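Local coordinates for protein biliverdin reductase (PDB 5B3T) that probably reduces biliverdin with NAD(P)H in the heme-degrading pathway, as a Rossmann-fold oxidoreductase of the Gfo/Idh/MocA family, at residues 19-24 against 52-57; 27-32 against 56-61; 178-183 against 320-325. All coordinates share one frame; numbering follows the deposited sequence.

Interaction 1: 19-24 against 52-57; sequences VGTGYA and AKFADT. With PO4 (phosphate ion), chain C.
The hydroxyl of Y23, two residues beyond the T21 that packs on F54, is held from two directions. It donates to a phosphate ion, Y23 OH to O4 of PO4 2.6 Å, and receives NE of R27. The phosphate, probably from the crystallisation liquor and also held by R283 and R284, meets the edge of the Y23 ring near its plane.

No hydrogen bond joins the two segments; they meet by packing. T21 CG2 lies 3.7 Å from F54 CB, and T21 CA 3.8 Å from F54 CD2. The T21 methyl stands beside the backbone N (chi1 55° for OG1), which puts it against the root of the F54 side chain. F54, its CG anti to the backbone N (-166°), sends the ring on under the turn, where G20 O sits over one face toward the rim, 4.2 Å from F54 CE2. G20 has backbone angles that call for glycine.

This is the glycine-rich turn of a Rossmann fold, and T21, Y23 and A24 bind NADP(+) in another structure of this protein; N50 and N46, of the same site, lie close to the T21 side chain. With an alanine in place of F54 the ring under G20 O is gone, which would probably open a gap there and leave T21 only CB to pack on.

F54 also meets the rings of F43 and F58, T21 touches F43, and G20 bonds through its backbone to W44, so the helix 48-58 and the strand 38-44 together line the turn from strand 14-19 into helix 23-34.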
ATOM      1  N   VAL A  19      -1.447 -13.387   6.463  1.00 15.67           N
ATOM      2  CA  VAL A  19      -0.518 -12.822   7.435  1.00 16.57           C
ATOM      3  C   VAL A  19      -0.946 -11.375   7.654  1.00 17.43           C
ATOM      4  O   VAL A  19      -0.645 -10.494   6.844  1.00 14.34           O
ATOM      5  CB  VAL A  19       0.935 -12.927   6.970  1.00 15.78           C
ATOM      6  CG1 VAL A  19       1.868 -12.357   8.023  1.00 16.47           C
ATOM      7  CG2 VAL A  19       1.291 -14.373   6.671  1.00 16.60           C
ATOM      8  N   GLY A  20      -1.655 -11.127   8.752  1.00 17.21           N
ATOM      9  CA  GLY A  20      -2.193  -9.811   9.028  1.00 16.58           C
ATOM     10  C   GLY A  20      -3.659  -9.857   9.399  1.00 18.23           C
ATOM     11  O   GLY A  20      -4.365 -10.810   9.056  1.00 19.03           O
ATOM     12  N   THR A  21      -4.129  -8.832  10.112  1.00 16.29           N
ATOM     13  CA  THR A  21      -5.510  -8.800  10.575  1.00 18.97           C
ATOM     14  C   THR A  21      -6.169  -7.442  10.362  1.00 20.11           C
ATOM     15  O   THR A  21      -7.297  -7.242  10.831  1.00 19.64           O
ATOM     16  CB  THR A  21      -5.591  -9.176  12.062  1.00 20.35           C
ATOM     17  OG1 THR A  21      -4.730  -8.318  12.819  1.00 21.58           O
ATOM     18  CG2 THR A  21      -5.171 -10.622  12.283  1.00 22.18           C
ATOM     19  N   GLY A  22      -5.511  -6.509   9.679  1.00 18.86           N
ATOM     20  CA  GLY A  22      -6.054  -5.183   9.463  1.00 19.50           C
ATOM     21  C   GLY A  22      -7.051  -5.131   8.322  1.00 19.17           C
ATOM     22  O   GLY A  22      -7.656  -6.135   7.936  1.00 18.21           O
ATOM     23  N   TYR A  23      -7.208  -3.927   7.765  1.00 17.79           N
ATOM     24  CA  TYR A  23      -8.259  -3.690   6.779  1.00 18.97           C
ATOM     25  C   TYR A  23      -8.054  -4.535   5.526  1.00 18.42           C
ATOM     26  O   TYR A  23      -8.990  -5.184   5.043  1.00 19.34           O
ATOM     27  CB  TYR A  23      -8.314  -2.203   6.419  1.00 19.78           C
ATOM     28  CG  TYR A  23      -9.385  -1.865   5.405  1.00 21.01           C
ATOM     29  CD1 TYR A  23      -9.127  -1.936   4.041  1.00 19.71           C
ATOM     30  CD2 TYR A  23     -10.654  -1.481   5.811  1.00 19.92           C
ATOM     31  CE1 TYR A  23     -10.101  -1.634   3.114  1.00 19.14           C
ATOM     32  CE2 TYR A  23     -11.637  -1.175   4.890  1.00 20.49           C
ATOM     33  CZ  TYR A  23     -11.354  -1.255   3.542  1.00 20.16           C
ATOM     34  OH  TYR A  23     -12.326  -0.952   2.618  1.00 19.71           O
ATOM     35  N   ALA A  24      -6.839  -4.523   4.973  1.00 17.25           N
ATOM     36  CA  ALA A  24      -6.585  -5.277   3.749  1.00 17.31           C
ATOM     37  C   ALA A  24      -6.789  -6.769   3.974  1.00 17.74           C
ATOM     38  O   ALA A  24      -7.359  -7.460   3.121  1.00 18.41           O
ATOM     39  CB  ALA A  24      -5.171  -4.993   3.240  1.00 17.22           C
ATOM     40  N   ALA A  52      -7.655 -12.054  18.108  1.00 27.73           N
ATOM     41  CA  ALA A  52      -8.872 -12.668  18.629  1.00 27.21           C
ATOM     42  C   ALA A  52     -10.094 -12.231  17.831  1.00 25.96           C
ATOM     43  O   ALA A  52     -10.952 -13.054  17.491  1.00 26.46           O
ATOM     44  CB  ALA A  52      -9.039 -12.318  20.108  1.00 28.39           C
ATOM     45  N   LYS A  53     -10.190 -10.935  17.523  1.00 28.22           N
ATOM     46  CA  LYS A  53     -11.327 -10.442  16.751  1.00 28.45           C
ATOM     47  C   LYS A  53     -11.365 -11.067  15.363  1.00 27.57           C
ATOM     48  O   LYS A  53     -12.435 -11.448  14.874  1.00 26.79           O
ATOM     49  CB  LYS A  53     -11.271  -8.918  16.646  1.00 28.04           C
ATOM     50  CG  LYS A  53     -11.393  -8.185  17.972  1.00 32.23           C
ATOM     51  CD  LYS A  53     -11.755  -6.721  17.759  1.00 34.83           C
ATOM     52  CE  LYS A  53     -10.645  -5.973  17.038  1.00 36.52           C
ATOM     53  NZ  LYS A  53     -10.377  -4.644  17.657  1.00 44.49           N
ATOM     54  N   PHE A  54     -10.202 -11.180  14.714  1.00 25.89           N
ATOM     55  CA  PHE A  54     -10.147 -11.755  13.374  1.00 25.73           C
ATOM     56  C   PHE A  54     -10.572 -13.218  13.386  1.00 26.02           C
ATOM     57  O   PHE A  54     -11.340 -13.657  12.523  1.00 26.78           O
ATOM     58  CB  PHE A  54      -8.734 -11.606  12.809  1.00 23.42           C
ATOM     59  CG  PHE A  54      -8.638 -11.851  11.330  1.00 23.79           C
ATOM     60  CD1 PHE A  54      -8.467 -13.134  10.833  1.00 23.62           C
ATOM     61  CD2 PHE A  54      -8.704 -10.796  10.436  1.00 21.68           C
ATOM     62  CE1 PHE A  54      -8.372 -13.359   9.473  1.00 23.61           C
ATOM     63  CE2 PHE A  54      -8.610 -11.013   9.076  1.00 21.39           C
ATOM     64  CZ  PHE A  54      -8.444 -12.298   8.593  1.00 20.25           C
ATOM     65  N   ALA A  55     -10.083 -13.986  14.363  1.00 26.90           N
ATOM     66  CA  ALA A  55     -10.480 -15.385  14.479  1.00 28.70           C
ATOM     67  C   ALA A  55     -11.985 -15.517  14.677  1.00 29.79           C
ATOM     68  O   ALA A  55     -12.615 -16.424  14.123  1.00 31.71           O
ATOM     69  CB  ALA A  55      -9.729 -16.049  15.633  1.00 27.86           C
ATOM     70  N   ASP A  56     -12.579 -14.612  15.460  1.00 30.72           N
ATOM     71  CA  ASP A  56     -14.014 -14.678  15.719  1.00 32.55           C
ATOM     72  C   ASP A  56     -14.814 -14.316  14.474  1.00 31.47           C
ATOM     73  O   ASP A  56     -15.775 -15.009  14.118  1.00 32.08           O
ATOM     74  CB  ASP A  56     -14.377 -13.752  16.880  1.00 34.13           C
ATOM     75  CG  ASP A  56     -15.734 -14.069  17.477  1.00 41.64           C
ATOM     76  OD1 ASP A  56     -15.891 -15.175  18.037  1.00 46.51           O
ATOM     77  OD2 ASP A  56     -16.641 -13.215  17.389  1.00 45.62           O
ATOM     78  N   THR A  57     -14.435 -13.227  13.801  1.00 29.50           N
ATOM     79  CA  THR A  57     -15.153 -12.806  12.602  1.00 29.63           C
ATOM     80  C   THR A  57     -15.140 -13.895  11.538  1.00 30.89           C
ATOM     81  O   THR A  57     -16.165 -14.160  10.900  1.00 31.47           O
ATOM     82  CB  THR A  57     -14.542 -11.519  12.043  1.00 28.92           C
ATOM     83  OG1 THR A  57     -14.642 -10.474  13.017  1.00 29.13           O
ATOM     84  CG2 THR A  57     -15.255 -11.095  10.761  1.00 28.41           C
TER
HETATM   85  P   PO4 C 401     -14.636   1.370   1.870  1.00 20.71           P
HETATM   86  O1  PO4 C 401     -15.783   2.291   2.197  1.00 17.17           O
HETATM   87  O2  PO4 C 401     -15.138   0.160   1.120  1.00 19.39           O
HETATM   88  O3  PO4 C 401     -13.641   2.106   1.009  1.00 15.40           O
HETATM   89  O4  PO4 C 401     -13.977   0.924   3.153  1.00 18.92           O

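Interaction 2: 27-32 against 56-61; sequences RRAEVF and DTFGVR
F58 carries most of the contact, pressing its ring against A29 while E30 closes in at the rim. The A29 methyl stands almost squarely over the ring, a CH-pi contact with A29 CB 3.7 Å from the F58 centroid and 12° off the normal. The other face is covered from within its own segment by T57 CG2, 3.7 Å above the F58 ring plane, so the phenyl is sandwiched between two methyl groups. E30 reaches it from a third direction: CG lies at the ring edge near its plane, 3.8 Å from F58 CE1, and the two side chains pass at a slant, with the E30 carboxylate turned 63° from the ring.

The first torsion of F58 (-62°) places CG beside the backbone N and anti to the carbonyl carbon, which carries the ring across to helix 23-34. Both helices belong to the NAD-binding Rossmann domain: helix 23-34 links strands 14-19 and 38-44 in a beta-alpha-beta unit, and helix 48-58 follows the second of them. A29 and F58 both rest on L40 of strand 38-44, and A29 also touches I18 of strand 14-19.

Beyond CG the E30 chain runs extended, away from the phenyl contact, and its carboxylate is met by R27, one turn earlier on the same helix. R27 NH1 donates to E30 OE1 at 3.1 Å in a salt bridge; OE1 takes it with its syn lone pair and lies in the R27 guanidinium plane. The bond is fairly straight and probably helps fix the rotation of both groups.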
ATOM      1  N   ARG A  27     -10.666  -7.476   4.137  1.00 17.63           N
ATOM      2  CA  ARG A  27     -11.307  -7.441   2.825  1.00 18.66           C
ATOM      3  C   ARG A  27     -10.953  -8.674   2.002  1.00 19.10           C
ATOM      4  O   ARG A  27     -11.822  -9.260   1.346  1.00 18.49           O
ATOM      5  CB  ARG A  27     -10.911  -6.169   2.076  1.00 19.82           C
ATOM      6  CG  ARG A  27     -11.425  -4.890   2.711  1.00 20.21           C
ATOM      7  CD  ARG A  27     -12.920  -4.974   2.940  1.00 21.48           C
ATOM      8  NE  ARG A  27     -13.500  -3.687   3.305  1.00 27.44           N
ATOM      9  CZ  ARG A  27     -14.696  -3.545   3.867  1.00 24.96           C
ATOM     10  NH1 ARG A  27     -15.426  -4.617   4.141  1.00 24.98           N
ATOM     11  NH2 ARG A  27     -15.155  -2.338   4.168  1.00 24.85           N
ATOM     12  N   ARG A  28      -9.680  -9.077   2.019  1.00 18.11           N
ATOM     13  CA  ARG A  28      -9.278 -10.290   1.312  1.00 18.89           C
ATOM     14  C   ARG A  28      -9.973 -11.512   1.897  1.00 20.00           C
ATOM     15  O   ARG A  28     -10.460 -12.378   1.159  1.00 20.98           O
ATOM     16  CB  ARG A  28      -7.759 -10.458   1.378  1.00 17.90           C
ATOM     17  CG  ARG A  28      -6.961  -9.339   0.725  1.00 18.83           C
ATOM     18  CD  ARG A  28      -6.936  -9.452  -0.788  1.00 16.12           C
ATOM     19  NE  ARG A  28      -6.000  -8.495  -1.373  1.00 15.14           N
ATOM     20  CZ  ARG A  28      -5.791  -8.353  -2.677  1.00 17.67           C
ATOM     21  NH1 ARG A  28      -6.453  -9.108  -3.543  1.00 16.90           N
ATOM     22  NH2 ARG A  28      -4.918  -7.456  -3.116  1.00 17.62           N
ATOM     23  N   ALA A  29     -10.029 -11.599   3.230  1.00 18.55           N
ATOM     24  CA  ALA A  29     -10.657 -12.745   3.878  1.00 20.53           C
ATOM     25  C   ALA A  29     -12.131 -12.849   3.509  1.00 21.02           C
ATOM     26  O   ALA A  29     -12.648 -13.952   3.297  1.00 21.51           O
ATOM     27  CB  ALA A  29     -10.495 -12.647   5.394  1.00 20.19           C
ATOM     28  N   GLU A  30     -12.822 -11.709   3.428  1.00 20.65           N
ATOM     29  CA  GLU A  30     -14.242 -11.729   3.091  1.00 22.31           C
ATOM     30  C   GLU A  30     -14.478 -12.344   1.716  1.00 22.86           C
ATOM     31  O   GLU A  30     -15.397 -13.152   1.540  1.00 23.37           O
ATOM     32  CB  GLU A  30     -14.817 -10.314   3.162  1.00 22.18           C
ATOM     33  CG  GLU A  30     -14.919  -9.756   4.577  1.00 22.15           C
ATOM     34  CD  GLU A  30     -15.268  -8.278   4.610  1.00 22.68           C
ATOM     35  OE1 GLU A  30     -15.119  -7.600   3.572  1.00 24.27           O
ATOM     36  OE2 GLU A  30     -15.694  -7.795   5.680  1.00 23.10           O
ATOM     37  N   VAL A  31     -13.647 -11.994   0.733  1.00 21.61           N
ATOM     38  CA  VAL A  31     -13.859 -12.489  -0.624  1.00 22.44           C
ATOM     39  C   VAL A  31     -13.363 -13.923  -0.770  1.00 23.31           C
ATOM     40  O   VAL A  31     -13.987 -14.736  -1.462  1.00 24.40           O
ATOM     41  CB  VAL A  31     -13.190 -11.544  -1.641  1.00 22.50           C
ATOM     42  CG1 VAL A  31     -13.379 -12.068  -3.060  1.00 22.50           C
ATOM     43  CG2 VAL A  31     -13.755 -10.133  -1.508  1.00 22.09           C
ATOM     44  N   PHE A  32     -12.237 -14.259  -0.135  1.00 21.71           N
ATOM     45  CA  PHE A  32     -11.722 -15.624  -0.211  1.00 23.75           C
ATOM     46  C   PHE A  32     -12.725 -16.629   0.338  1.00 25.10           C
ATOM     47  O   PHE A  32     -12.892 -17.720  -0.220  1.00 25.23           O
ATOM     48  CB  PHE A  32     -10.393 -15.734   0.537  1.00 21.09           C
ATOM     49  CG  PHE A  32      -9.212 -15.276  -0.258  1.00 21.60           C
ATOM     50  CD1 PHE A  32      -9.047 -15.688  -1.565  1.00 21.07           C
ATOM     51  CD2 PHE A  32      -8.264 -14.436   0.303  1.00 19.64           C
ATOM     52  CE1 PHE A  32      -7.961 -15.275  -2.306  1.00 20.60           C
ATOM     53  CE2 PHE A  32      -7.174 -14.018  -0.435  1.00 19.57           C
ATOM     54  CZ  PHE A  32      -7.022 -14.438  -1.739  1.00 19.12           C
ATOM     55  N   ASP A  56     -12.579 -14.612  15.460  1.00 30.72           N
ATOM     56  CA  ASP A  56     -14.014 -14.678  15.719  1.00 32.55           C
ATOM     57  C   ASP A  56     -14.814 -14.316  14.474  1.00 31.47           C
ATOM     58  O   ASP A  56     -15.775 -15.009  14.118  1.00 32.08           O
ATOM     59  CB  ASP A  56     -14.377 -13.752  16.880  1.00 34.13           C
ATOM     60  CG  ASP A  56     -15.734 -14.069  17.477  1.00 41.64           C
ATOM     61  OD1 ASP A  56     -15.891 -15.175  18.037  1.00 46.51           O
ATOM     62  OD2 ASP A  56     -16.641 -13.215  17.389  1.00 45.62           O
ATOM     63  N   THR A  57     -14.435 -13.227  13.801  1.00 29.50           N
ATOM     64  CA  THR A  57     -15.153 -12.806  12.602  1.00 29.63           C
ATOM     65  C   THR A  57     -15.140 -13.895  11.538  1.00 30.89           C
ATOM     66  O   THR A  57     -16.165 -14.160  10.900  1.00 31.47           O
ATOM     67  CB  THR A  57     -14.542 -11.519  12.043  1.00 28.92           C
ATOM     68  OG1 THR A  57     -14.642 -10.474  13.017  1.00 29.13           O
ATOM     69  CG2 THR A  57     -15.255 -11.095  10.761  1.00 28.41           C
ATOM     70  N   PHE A  58     -13.998 -14.549  11.345  1.00 30.18           N
ATOM     71  CA  PHE A  58     -13.823 -15.454  10.219  1.00 30.03           C
ATOM     72  C   PHE A  58     -13.690 -16.916  10.619  1.00 31.74           C
ATOM     73  O   PHE A  58     -13.333 -17.731   9.767  1.00 34.34           O
ATOM     74  CB  PHE A  58     -12.606 -15.039   9.387  1.00 29.39           C
ATOM     75  CG  PHE A  58     -12.725 -13.669   8.786  1.00 27.37           C
ATOM     76  CD1 PHE A  58     -13.596 -13.435   7.735  1.00 27.84           C
ATOM     77  CD2 PHE A  58     -11.966 -12.618   9.269  1.00 25.68           C
ATOM     78  CE1 PHE A  58     -13.712 -12.174   7.178  1.00 25.12           C
ATOM     79  CE2 PHE A  58     -12.075 -11.353   8.717  1.00 26.02           C
ATOM     80  CZ  PHE A  58     -12.950 -11.130   7.669  1.00 24.54           C
ATOM     81  N   GLY A  59     -13.982 -17.271  11.873  1.00 33.08           N
ATOM     82  CA  GLY A  59     -13.990 -18.662  12.296  1.00 33.20           C
ATOM     83  C   GLY A  59     -12.844 -19.486  11.745  1.00 35.41           C
ATOM     84  O   GLY A  59     -13.048 -20.555  11.157  1.00 34.93           O
ATOM     85  N   VAL A  60     -11.633 -18.959  11.886  1.00 33.14           N
ATOM     86  CA  VAL A  60     -10.413 -19.609  11.432  1.00 32.40           C
ATOM     87  C   VAL A  60      -9.439 -19.619  12.600  1.00 32.21           C
ATOM     88  O   VAL A  60      -9.375 -18.653  13.370  1.00 30.60           O
ATOM     89  CB  VAL A  60      -9.807 -18.891  10.206  1.00 31.18           C
ATOM     90  CG1 VAL A  60      -8.427 -19.421   9.899  1.00 28.59           C
ATOM     91  CG2 VAL A  60     -10.700 -19.074   8.998  1.00 31.38           C
ATOM     92  N   ARG A  61      -8.694 -20.721  12.748  1.00 31.87           N
ATOM     93  CA  ARG A  61      -7.841 -20.658  13.927  1.00 32.88           C
ATOM     94  C   ARG A  61      -6.505 -19.998  13.594  1.00 28.27           C
ATOM     95  O   ARG A  61      -5.976 -20.183  12.495  1.00 26.39           O
ATOM     96  CB  ARG A  61      -7.595 -22.050  14.491  1.00 36.99           C
ATOM     97  CG  ARG A  61      -8.776 -22.611  15.259  1.00 42.10           C
ATOM     98  CD  ARG A  61      -8.441 -23.936  15.931  1.00 50.09           C
ATOM     99  NE  ARG A  61      -8.158 -25.003  14.972  1.00 53.45           N
ATOM    100  CZ  ARG A  61      -6.939 -25.355  14.570  1.00 55.27           C
ATOM    101  NH1 ARG A  61      -5.869 -24.729  15.045  1.00 51.62           N
ATOM    102  NH2 ARG A  61      -6.789 -26.338  13.693  1.00 57.22           N
TER

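Interaction 3: 178-183 against 320-325; sequences FGFPLV and LCAQAC
The phenyl ring of F180 lies with one face on A322 and its edge against C325, and these two orientations define the contact. A322 CB sits over the ring centre, 3.8 Å from the F180 centroid and only 6° off the normal, in a CH-pi contact. The helix backbone comes close beside it: A322 N is 3.6 Å from F180 CE2, so the ring lies near a peptide as well as a methyl.

C325, one turn further along, meets the rim instead. Its SG is near the ring plane, 84° off the normal, and approaches F180 CZ to 3.9 Å, an edge-on sulfur-aromatic contact. C321 adds a third, apolar touch, its CB 4.0 Å from F180 CE2, so C321, A322 and C325, all on one side of the helix, receive the ring. F180 reaches them because CG is anti to the backbone N (-173°), which projects the phenyl from the loop across to the helix.

Over the face turned from A322 stands the loop's own backbone, L182 N 4.1 Å above the F180 ring plane and offset toward the rim. That backbone is folded by a type I beta turn, F180 to V183, closed by V183 N to F180 O at 3.2 Å; G179, with positive phi, leads into it from helix 175-178, and L182 stands at the N-cap position before helix 183-189.

Y327 also meets the F180 ring. In the C-terminal alpha/beta domain, helix 309-325 and this loop lie on the mixed sheet: C321 touches V202 and L226, C325 touches A204 and C206, P181 touches F208 and Y238, and L182 reaches A222, A224 and V236.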
ATOM      1  N   PHE A 178       8.029   0.556  11.357  1.00 16.62           N
ATOM      2  CA  PHE A 178       7.260   1.385  10.437  1.00 17.28           C
ATOM      3  C   PHE A 178       8.074   1.750   9.202  1.00 16.84           C
ATOM      4  O   PHE A 178       7.528   1.832   8.097  1.00 16.25           O
ATOM      5  CB  PHE A 178       6.764   2.641  11.154  1.00 16.07           C
ATOM      6  CG  PHE A 178       5.948   3.550  10.284  1.00 16.40           C
ATOM      7  CD1 PHE A 178       4.742   3.120   9.747  1.00 16.84           C
ATOM      8  CD2 PHE A 178       6.375   4.835  10.009  1.00 17.31           C
ATOM      9  CE1 PHE A 178       3.986   3.955   8.943  1.00 16.27           C
ATOM     10  CE2 PHE A 178       5.622   5.675   9.210  1.00 17.10           C
ATOM     11  CZ  PHE A 178       4.426   5.232   8.675  1.00 16.46           C
ATOM     12  N   GLY A 179       9.375   1.958   9.367  1.00 16.29           N
ATOM     13  CA  GLY A 179      10.238   2.253   8.246  1.00 16.38           C
ATOM     14  C   GLY A 179      10.113   3.687   7.765  1.00 18.37           C
ATOM     15  O   GLY A 179       9.554   4.564   8.433  1.00 17.78           O
ATOM     16  N   PHE A 180      10.653   3.917   6.572  1.00 16.54           N
ATOM     17  CA  PHE A 180      10.660   5.246   5.973  1.00 18.05           C
ATOM     18  C   PHE A 180       9.236   5.783   5.868  1.00 14.54           C
ATOM     19  O   PHE A 180       8.403   5.178   5.178  1.00 14.53           O
ATOM     20  CB  PHE A 180      11.319   5.207   4.596  1.00 17.46           C
ATOM     21  CG  PHE A 180      11.512   6.564   3.978  1.00 17.30           C
ATOM     22  CD1 PHE A 180      12.097   7.592   4.702  1.00 18.20           C
ATOM     23  CD2 PHE A 180      11.121   6.809   2.674  1.00 15.58           C
ATOM     24  CE1 PHE A 180      12.278   8.844   4.140  1.00 19.49           C
ATOM     25  CE2 PHE A 180      11.303   8.059   2.104  1.00 17.27           C
ATOM     26  CZ  PHE A 180      11.883   9.077   2.839  1.00 17.70           C
ATOM     27  N   PRO A 181       8.917   6.903   6.525  1.00 15.76           N
ATOM     28  CA  PRO A 181       7.506   7.305   6.662  1.00 15.38           C
ATOM     29  C   PRO A 181       6.802   7.611   5.348  1.00 14.55           C
ATOM     30  O   PRO A 181       5.570   7.524   5.298  1.00 15.44           O
ATOM     31  CB  PRO A 181       7.584   8.557   7.548  1.00 16.62           C
ATOM     32  CG  PRO A 181       8.884   8.422   8.283  1.00 17.30           C
ATOM     33  CD  PRO A 181       9.817   7.757   7.317  1.00 17.41           C
ATOM     34  N   LEU A 182       7.527   7.961   4.289  1.00 15.43           N
ATOM     35  CA  LEU A 182       6.910   8.373   3.036  1.00 14.71           C
ATOM     36  C   LEU A 182       6.679   7.222   2.063  1.00 14.14           C
ATOM     37  O   LEU A 182       6.291   7.471   0.919  1.00 14.42           O
ATOM     38  CB  LEU A 182       7.758   9.454   2.364  1.00 14.41           C
ATOM     39  CG  LEU A 182       7.630  10.865   2.937  1.00 16.29           C
ATOM     40  CD1 LEU A 182       8.786  11.738   2.475  1.00 16.60           C
ATOM     41  CD2 LEU A 182       6.295  11.478   2.537  1.00 14.30           C
ATOM     42  N   VAL A 183       6.887   5.975   2.492  1.00 14.89           N
ATOM     43  CA  VAL A 183       6.798   4.843   1.569  1.00 13.75           C
ATOM     44  C   VAL A 183       5.408   4.761   0.945  1.00 13.78           C
ATOM     45  O   VAL A 183       5.262   4.644  -0.278  1.00 12.06           O
ATOM     46  CB  VAL A 183       7.172   3.535   2.289  1.00 13.81           C
ATOM     47  CG1 VAL A 183       6.694   2.333   1.486  1.00 13.18           C
ATOM     48  CG2 VAL A 183       8.676   3.469   2.509  1.00 13.43           C
ATOM     49  N   LEU A 320      14.816   6.611  -3.620  1.00 15.80           N
ATOM     50  CA  LEU A 320      15.375   7.898  -4.019  1.00 17.50           C
ATOM     51  C   LEU A 320      15.093   8.977  -2.978  1.00 17.96           C
ATOM     52  O   LEU A 320      15.973   9.784  -2.657  1.00 17.85           O
ATOM     53  CB  LEU A 320      14.817   8.307  -5.383  1.00 17.75           C
ATOM     54  CG  LEU A 320      15.334   7.472  -6.554  1.00 20.72           C
ATOM     55  CD1 LEU A 320      14.559   7.768  -7.827  1.00 19.97           C
ATOM     56  CD2 LEU A 320      16.814   7.743  -6.749  1.00 21.80           C
ATOM     57  N   CYS A 321      13.872   9.005  -2.438  1.00 17.07           N
ATOM     58  CA  CYS A 321      13.528  10.031  -1.457  1.00 18.00           C
ATOM     59  C   CYS A 321      14.211   9.775  -0.120  1.00 16.93           C
ATOM     60  O   CYS A 321      14.591  10.723   0.577  1.00 18.14           O
ATOM     61  CB  CYS A 321      12.012  10.106  -1.284  1.00 16.98           C
ATOM     62  SG  CYS A 321      11.132  10.715  -2.740  1.00 22.02           S
ATOM     63  N   ALA A 322      14.367   8.505   0.262  1.00 17.24           N
ATOM     64  CA  ALA A 322      15.106   8.191   1.480  1.00 20.55           C
ATOM     65  C   ALA A 322      16.567   8.600   1.347  1.00 20.46           C
ATOM     66  O   ALA A 322      17.171   9.106   2.301  1.00 21.01           O
ATOM     67  CB  ALA A 322      14.991   6.700   1.802  1.00 19.31           C
ATOM     68  N   GLN A 323      17.148   8.392   0.163  1.00 19.23           N
ATOM     69  CA  GLN A 323      18.513   8.837  -0.092  1.00 19.85           C
ATOM     70  C   GLN A 323      18.626  10.351   0.022  1.00 21.57           C
ATOM     71  O   GLN A 323      19.592  10.870   0.592  1.00 22.29           O
ATOM     72  CB  GLN A 323      18.955   8.356  -1.474  1.00 20.41           C
ATOM     73  CG  GLN A 323      20.368   8.731  -1.872  1.00 22.56           C
ATOM     74  CD  GLN A 323      20.710   8.255  -3.273  1.00 22.72           C
ATOM     75  OE1 GLN A 323      19.925   8.425  -4.206  1.00 24.00           O
ATOM     76  NE2 GLN A 323      21.881   7.650  -3.425  1.00 21.77           N
ATOM     77  N   ALA A 324      17.635  11.079  -0.503  1.00 21.40           N
ATOM     78  CA  ALA A 324      17.624  12.531  -0.367  1.00 21.73           C
ATOM     79  C   ALA A 324      17.440  12.962   1.083  1.00 22.13           C
ATOM     80  O   ALA A 324      17.847  14.068   1.454  1.00 21.95           O
ATOM     81  CB  ALA A 324      16.522  13.131  -1.240  1.00 21.35           C
ATOM     82  N   CYS A 325      16.827  12.110   1.907  1.00 21.03           N
ATOM     83  CA  CYS A 325      16.598  12.414   3.313  1.00 23.85           C
ATOM     84  C   CYS A 325      17.794  12.096   4.197  1.00 24.58           C
ATOM     85  O   CYS A 325      17.808  12.513   5.360  1.00 26.43           O
ATOM     86  CB  CYS A 325      15.386  11.631   3.834  1.00 21.70           C
ATOM     87  SG  CYS A 325      13.776  12.384   3.549  1.00 32.87           S
TER

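In the fold
Helix 48-58 meets first the turn before helix 23-34 (interaction 1) and then that helix itself (interaction 2), the two contacts having their centres 7 Å apart and D56 and T57 in common. They join directly where F54 CZ packs on A29 CB at 3.8 Å. Interaction 1 holds three NADP(+)-binding residues. Interaction 3 belongs to the other domain, its centre about 28 Å from that of interaction 1 and about 33 Å from that of interaction 2. It nevertheless approaches the cofactor site from its own side: the F180 side chain is about 8 Å from that of N84, and F178 O is hydrogen-bonded to N84 ND2.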